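Local coordinates for putative outer membrane protein (LpxR) (PDB 3FID) that removes acyl chains from lipid A as a deacylase of the bacterial outer membrane, where it modifies lipopolysaccharide, at residues A21-P26 / L272-S277; P26-G31 / D284-N289. All blocks are in the same frame, centred on the assembly; numbering follows the deposited sequence.

Contact 1 (A21-P26 / L272-S277). With ZN (zinc ion), chain F; CXE (pentaethylene glycol monodecyl ether), chain L.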
loop_
_atom_site.group_PDB
_atom_site.type_symbol
_atom_site.label_atom_id
_atom_site.label_comp_id
_atom_site.label_asym_id
_atom_site.label_seq_id
_atom_site.Cartn_x
_atom_site.Cartn_y
_atom_site.Cartn_z
ATOM N N ALA A 21 -11.489 -15.472 5.119
ATOM C CA ALA A 21 -12.905 -15.329 5.469
ATOM C C ALA A 21 -13.445 -13.995 4.945
ATOM O O ALA A 21 -14.591 -13.900 4.458
ATOM C CB ALA A 21 -13.099 -15.425 6.967
ATOM N N LEU A 22 -12.607 -12.966 5.005
ATOM C CA LEU A 22 -13.031 -11.642 4.607
ATOM C C LEU A 22 -13.180 -11.477 3.079
ATOM O O LEU A 22 -14.163 -10.916 2.608
ATOM C CB LEU A 22 -12.098 -10.588 5.218
ATOM C CG LEU A 22 -12.394 -9.092 5.014
ATOM C CD1 LEU A 22 -13.814 -8.702 5.437
ATOM C CD2 LEU A 22 -11.310 -8.261 5.755
ATOM N N TYR A 23 -12.219 -11.983 2.306
ATOM C CA TYR A 23 -12.164 -11.686 0.873
ATOM C C TYR A 23 -12.317 -12.932 -0.014
ATOM O O TYR A 23 -12.334 -12.831 -1.236
ATOM C CB TYR A 23 -10.842 -10.942 0.528
ATOM C CG TYR A 23 -10.673 -9.589 1.176
ATOM C CD1 TYR A 23 -11.642 -8.589 1.019
ATOM C CD2 TYR A 23 -9.547 -9.294 1.935
ATOM C CE1 TYR A 23 -11.487 -7.331 1.614
ATOM C CE2 TYR A 23 -9.385 -8.037 2.530
ATOM C CZ TYR A 23 -10.363 -7.061 2.367
ATOM O OH TYR A 23 -10.186 -5.805 2.980
ATOM N N GLY A 24 -12.421 -14.104 0.601
ATOM C CA GLY A 24 -12.582 -15.337 -0.171
ATOM C C GLY A 24 -11.256 -15.985 -0.513
ATOM O O GLY A 24 -10.199 -15.321 -0.579
ATOM N N HIS A 25 -11.287 -17.296 -0.745
ATOM C CA HIS A 25 -10.013 -17.991 -0.894
ATOM C C HIS A 25 -9.320 -17.770 -2.260
ATOM O O HIS A 25 -8.089 -17.776 -2.312
ATOM C CB HIS A 25 -10.122 -19.498 -0.540
ATOM C CG HIS A 25 -8.791 -20.141 -0.284
ATOM N ND1 HIS A 25 -8.010 -20.676 -1.292
ATOM C CD2 HIS A 25 -8.085 -20.296 0.862
ATOM C CE1 HIS A 25 -6.881 -21.132 -0.772
ATOM N NE2 HIS A 25 -6.903 -20.915 0.531
ATOM N N PRO A 26 -10.085 -17.606 -3.365
ATOM C CA PRO A 26 -9.417 -17.344 -4.649
ATOM C C PRO A 26 -8.467 -16.137 -4.663
ATOM O O PRO A 26 -7.426 -16.164 -5.324
ATOM C CB PRO A 26 -10.596 -17.093 -5.600
ATOM C CG PRO A 26 -11.702 -17.993 -5.057
ATOM C CD PRO A 26 -11.550 -17.804 -3.549
ATOM N N LEU A 272 -5.999 -5.698 6.540
ATOM C CA LEU A 272 -6.381 -6.789 5.644
ATOM C C LEU A 272 -6.897 -6.189 4.358
ATOM O O LEU A 272 -7.946 -5.510 4.359
ATOM C CB LEU A 272 -7.502 -7.616 6.302
ATOM C CG LEU A 272 -7.245 -8.188 7.721
ATOM C CD1 LEU A 272 -8.490 -8.986 8.246
ATOM C CD2 LEU A 272 -6.060 -9.068 7.787
ATOM N N ASN A 273 -6.207 -6.460 3.250
ATOM C CA ASN A 273 -6.414 -5.689 2.040
ATOM C C ASN A 273 -6.790 -6.533 0.847
ATOM O O ASN A 273 -6.364 -7.659 0.765
ATOM C CB ASN A 273 -5.158 -4.871 1.733
ATOM C CG ASN A 273 -4.660 -4.120 2.952
ATOM O OD1 ASN A 273 -5.438 -3.456 3.636
ATOM N ND2 ASN A 273 -3.358 -4.238 3.238
ATOM N N LYS A 274 -7.615 -5.978 -0.048
ATOM C CA LYS A 274 -7.889 -6.634 -1.327
ATOM C C LYS A 274 -7.851 -5.617 -2.456
ATOM O O LYS A 274 -8.444 -4.539 -2.363
ATOM C CB LYS A 274 -9.247 -7.348 -1.337
ATOM C CG LYS A 274 -9.459 -8.211 -2.623
ATOM C CD LYS A 274 -10.834 -8.824 -2.700
ATOM C CE LYS A 274 -11.788 -7.888 -3.471
ATOM N NZ LYS A 274 -12.982 -8.652 -3.942
ATOM N N VAL A 275 -7.182 -5.981 -3.548
ATOM C CA VAL A 275 -7.195 -5.148 -4.729
ATOM C C VAL A 275 -7.900 -5.952 -5.842
ATOM O O VAL A 275 -7.553 -7.127 -6.060
ATOM C CB VAL A 275 -5.747 -4.743 -5.121
ATOM C CG1 VAL A 275 -5.715 -4.004 -6.468
ATOM C CG2 VAL A 275 -5.093 -3.840 -3.984
ATOM N N THR A 276 -8.897 -5.365 -6.494
ATOM C CA THR A 276 -9.581 -6.079 -7.583
ATOM C C THR A 276 -8.692 -6.214 -8.828
ATOM O O THR A 276 -7.730 -5.472 -8.996
ATOM C CB THR A 276 -10.986 -5.516 -7.933
ATOM O OG1 THR A 276 -10.872 -4.222 -8.535
ATOM C CG2 THR A 276 -11.857 -5.453 -6.657
ATOM N N SER A 277 -8.990 -7.196 -9.666
ATOM C CA SER A 277 -8.179 -7.486 -10.838
ATOM C C SER A 277 -7.604 -6.239 -11.532
ATOM O O SER A 277 -8.344 -5.391 -12.041
ATOM C CB SER A 277 -8.990 -8.294 -11.863
ATOM O OG SER A 277 -8.133 -8.716 -12.917
HETATM ZN ZN ZN F . -8.274 -21.215 -3.288
HETATM C C1 CXE L . -19.180 3.414 2.222
HETATM C C2 CXE L . -18.433 3.205 3.529
HETATM C C3 CXE L . -17.170 2.390 3.292
HETATM C C4 CXE L . -17.221 1.005 3.918
HETATM C C5 CXE L . -16.777 -0.044 2.897
HETATM C C6 CXE L . -15.746 -1.012 3.477
HETATM C C7 CXE L . -15.869 -2.369 2.819
HETATM C C8 CXE L . -14.855 -3.347 3.360
HETATM C C9 CXE L . -15.458 -4.738 3.426
HETATM C C10 CXE L . -14.743 -5.742 2.524
HETATM O O11 CXE L . -15.694 -6.714 2.095
HETATM C C12 CXE L . -15.195 -7.691 1.177
HETATM C C13 CXE L . -15.111 -7.166 -0.254
HETATM O O14 CXE L . -16.414 -7.096 -0.839
HETATM C C15 CXE L . -16.376 -6.849 -2.249
HETATM O O HOH W 1 -13.685 -10.340 -2.061
#
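Tyr23 and Leu22 are part of a detergent pocket on the beta-barrel, and both lean on strand 266-275. The Tyr23 ring is the centrepiece. Its CG stands anti to the carbonyl carbon (chi1 -63°), which swings the ring out to the strand, tilted, with its hydroxyl end at Leu272. Lys274 CB sits over one face, 3.5 Å from the ring centroid and only 8° off the normal, a clear CH-pi contact; CG of the preceding Leu22 covers the opposite face. At the rim of the ring, Tyr23 OH donates to Leu272 O at 2.6 Å. The hydroxyl approaches from above the carbonyl plane, 39° out of it, and this bond together with the two covered faces fixes the turn of the ring. Leu22 CD2 meets Leu272 CD1 at 3.8 Å, an apolar contact beside the tyrosine.

The lysine chain bends partway along and carries NZ past the ring. There Lys274 NZ gives a proton to a water, which in turn donates to Tyr23 O, while Asp284 takes the ammonium in a salt bridge. Detergent carbon C12 lies 3.7 Å from Tyr23 CD1. Beyond the helix end, Gly24 turns the chain with positive phi, and His25 ND1 binds zinc. A helix end packed against a barrel strand, its aromatic ring wedged in beside bound detergent, is consistent with the membrane-facing surface of an outer-membrane beta-barrel.

Contact 2 (P26-G31 / D284-N289). With ZN (zinc ion), chain F.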
loop_
_atom_site.group_PDB
_atom_site.type_symbol
_atom_site.label_atom_id
_atom_site.label_comp_id
_atom_site.label_asym_id
_atom_site.label_seq_id
_atom_site.Cartn_x
_atom_site.Cartn_y
_atom_site.Cartn_z
ATOM N N PRO A 26 -10.085 -17.606 -3.365
ATOM C CA PRO A 26 -9.417 -17.344 -4.649
ATOM C C PRO A 26 -8.467 -16.137 -4.663
ATOM O O PRO A 26 -7.426 -16.164 -5.324
ATOM C CB PRO A 26 -10.596 -17.093 -5.600
ATOM C CG PRO A 26 -11.702 -17.993 -5.057
ATOM C CD PRO A 26 -11.550 -17.804 -3.549
ATOM N N ALA A 27 -8.809 -15.102 -3.901
ATOM C CA ALA A 27 -7.936 -13.915 -3.797
ATOM C C ALA A 27 -6.584 -14.210 -3.144
ATOM O O ALA A 27 -5.584 -13.572 -3.444
ATOM C CB ALA A 27 -8.681 -12.751 -3.078
ATOM N N ALA A 28 -6.566 -15.213 -2.273
ATOM C CA ALA A 28 -5.352 -15.656 -1.587
ATOM C C ALA A 28 -4.515 -16.580 -2.467
ATOM O O ALA A 28 -3.345 -16.785 -2.195
ATOM C CB ALA A 28 -5.706 -16.370 -0.283
ATOM N N ASP A 29 -5.132 -17.123 -3.521
ATOM C CA ASP A 29 -4.450 -17.994 -4.448
ATOM C C ASP A 29 -3.604 -17.178 -5.412
ATOM O O ASP A 29 -2.714 -17.715 -6.034
ATOM C CB ASP A 29 -5.462 -18.833 -5.240
ATOM C CG ASP A 29 -6.175 -19.865 -4.365
ATOM O OD1 ASP A 29 -5.541 -20.407 -3.453
ATOM O OD2 ASP A 29 -7.388 -20.122 -4.548
ATOM N N ARG A 30 -3.904 -15.893 -5.548
ATOM C CA ARG A 30 -3.093 -15.021 -6.399
ATOM C C ARG A 30 -1.858 -14.540 -5.663
ATOM O O ARG A 30 -1.741 -14.699 -4.439
ATOM C CB ARG A 30 -3.918 -13.838 -6.909
ATOM C CG ARG A 30 -4.886 -14.332 -7.986
ATOM C CD ARG A 30 -5.258 -13.304 -8.957
ATOM N NE ARG A 30 -4.149 -12.696 -9.684
ATOM C CZ ARG A 30 -3.648 -13.120 -10.839
ATOM N NH1 ARG A 30 -2.657 -12.443 -11.401
ATOM N NH2 ARG A 30 -4.112 -14.206 -11.441
ATOM N N GLY A 31 -0.927 -13.959 -6.401
ATOM C CA GLY A 31 0.290 -13.512 -5.764
ATOM C C GLY A 31 0.797 -12.187 -6.262
ATOM O O GLY A 31 1.970 -11.915 -6.069
ATOM N N ASP A 284 -8.752 -10.692 -8.596
ATOM C CA ASP A 284 -8.571 -9.945 -7.335
ATOM C C ASP A 284 -7.532 -10.667 -6.512
ATOM O O ASP A 284 -7.442 -11.915 -6.562
ATOM C CB ASP A 284 -9.877 -9.880 -6.522
ATOM C CG ASP A 284 -11.051 -9.281 -7.286
ATOM O OD1 ASP A 284 -12.102 -9.137 -6.633
ATOM O OD2 ASP A 284 -10.965 -8.940 -8.498
ATOM N N TYR A 285 -6.754 -9.896 -5.727
ATOM C CA TYR A 285 -5.772 -10.481 -4.851
ATOM C C TYR A 285 -5.801 -9.841 -3.470
ATOM O O TYR A 285 -6.123 -8.662 -3.334
ATOM C CB TYR A 285 -4.364 -10.406 -5.465
ATOM C CG TYR A 285 -3.831 -9.009 -5.700
ATOM C CD1 TYR A 285 -4.044 -8.366 -6.925
ATOM C CD2 TYR A 285 -3.051 -8.351 -4.735
ATOM C CE1 TYR A 285 -3.520 -7.096 -7.186
ATOM C CE2 TYR A 285 -2.509 -7.048 -4.981
ATOM C CZ TYR A 285 -2.752 -6.434 -6.213
ATOM O OH TYR A 285 -2.256 -5.175 -6.529
ATOM N N SER A 286 -5.493 -10.638 -2.465
ATOM C CA SER A 286 -5.512 -10.175 -1.056
ATOM C C SER A 286 -4.121 -10.269 -0.410
ATOM O O SER A 286 -3.290 -11.140 -0.740
ATOM C CB SER A 286 -6.521 -10.981 -0.225
ATOM O OG SER A 286 -6.193 -12.367 -0.249
ATOM N N TYR A 287 -3.884 -9.379 0.543
ATOM C CA TYR A 287 -2.623 -9.366 1.261
ATOM C C TYR A 287 -2.834 -8.624 2.573
ATOM O O TYR A 287 -3.899 -8.002 2.797
ATOM C CB TYR A 287 -1.528 -8.676 0.424
ATOM C CG TYR A 287 -1.781 -7.202 0.107
ATOM C CD1 TYR A 287 -2.567 -6.814 -0.969
ATOM C CD2 TYR A 287 -1.209 -6.209 0.892
ATOM C CE1 TYR A 287 -2.778 -5.442 -1.248
ATOM C CE2 TYR A 287 -1.422 -4.849 0.641
ATOM C CZ TYR A 287 -2.187 -4.481 -0.417
ATOM O OH TYR A 287 -2.334 -3.134 -0.605
ATOM N N ILE A 288 -1.828 -8.675 3.431
ATOM C CA ILE A 288 -1.873 -7.898 4.665
ATOM C C ILE A 288 -0.690 -6.970 4.754
ATOM O O ILE A 288 0.312 -7.151 4.067
ATOM C CB ILE A 288 -1.873 -8.774 5.925
ATOM C CG1 ILE A 288 -0.565 -9.589 6.027
ATOM C CG2 ILE A 288 -3.120 -9.676 5.957
ATOM C CD1 ILE A 288 -0.284 -10.144 7.408
ATOM N N ASN A 289 -0.821 -5.958 5.595
ATOM C CA ASN A 289 0.362 -5.287 6.110
ATOM C C ASN A 289 0.286 -5.259 7.641
ATOM O O ASN A 289 -0.813 -5.175 8.215
ATOM C CB ASN A 289 0.627 -3.915 5.432
ATOM C CG ASN A 289 -0.505 -2.905 5.603
ATOM O OD1 ASN A 289 -1.469 -2.884 4.822
ATOM N ND2 ASN A 289 -0.374 -2.027 6.598
HETATM ZN ZN ZN F . -8.274 -21.215 -3.288
HETATM O O HOH W 2 -2.503 -12.364 -2.923
#
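Asp284, the residue that leads into strand 285-295 of the beta-barrel, offers its carbonyl oxygen to the short helix 25-29. Ala27 CA points a C-H at Asp284 O over 3.4 Å, and the Arg30 chain passes the same oxygen, with CD 3.5 Å from Asp284 O. The carboxylate of Asp284 turns elsewhere, to Lys274 and the backbone N of Ser277. Next comes Tyr285, whose CB packs on Arg30 CB at 3.8 Å. With CG between the backbone N and the carbonyl carbon (chi1 63°), its ring leads away from the helix and the hydroxyl reaches Glu278. The guanidinium of Arg30 likewise finds its partner outside, in a salt bridge with Asp32, and Asp29, pointing away from the strand, binds zinc through OD2 together with His25.

At Ser286 the strand makes its direct bond to the helix: Ser286 N donates to Ala27 O at 3.1 Å, from well above the carbonyl plane. Tyr285 CA adds a C-H contact to that same oxygen, so one helix carbonyl is approached by two neighbouring strand residues. The Ser286 hydroxyl lies against the Ala27 and Ala28 methyls, where small side chains let helix and strand come close: the CA atoms of Ala27 and Tyr285 are 4.2 Å apart. Finally, a water sits between the two backbones, 2.6 Å from Ser286 O and 2.9 Å from Arg30 O.

Overall arrangement
From the N terminus the chain runs through strand 2-9, then helix 16-23, a turn and helix 25-29, before strand 33-44, paired with 2-9, resumes the circuit of the barrel. Contact 1 closes a loop of 245 residues by bringing the end of helix 16-23 to strand 266-275; contact 2 closes one of 252 by setting helix 25-29 on the following strand 285-295. The segments alternate along the chain, so the loops cross rather than nest. Because these two strands are antiparallel neighbours, the contacts lie side by side, centres 6 Å apart, joined by Asn273 N to Tyr287 O at 2.8 Å. Together they tie the early helical excursion to the barrel's last two strands.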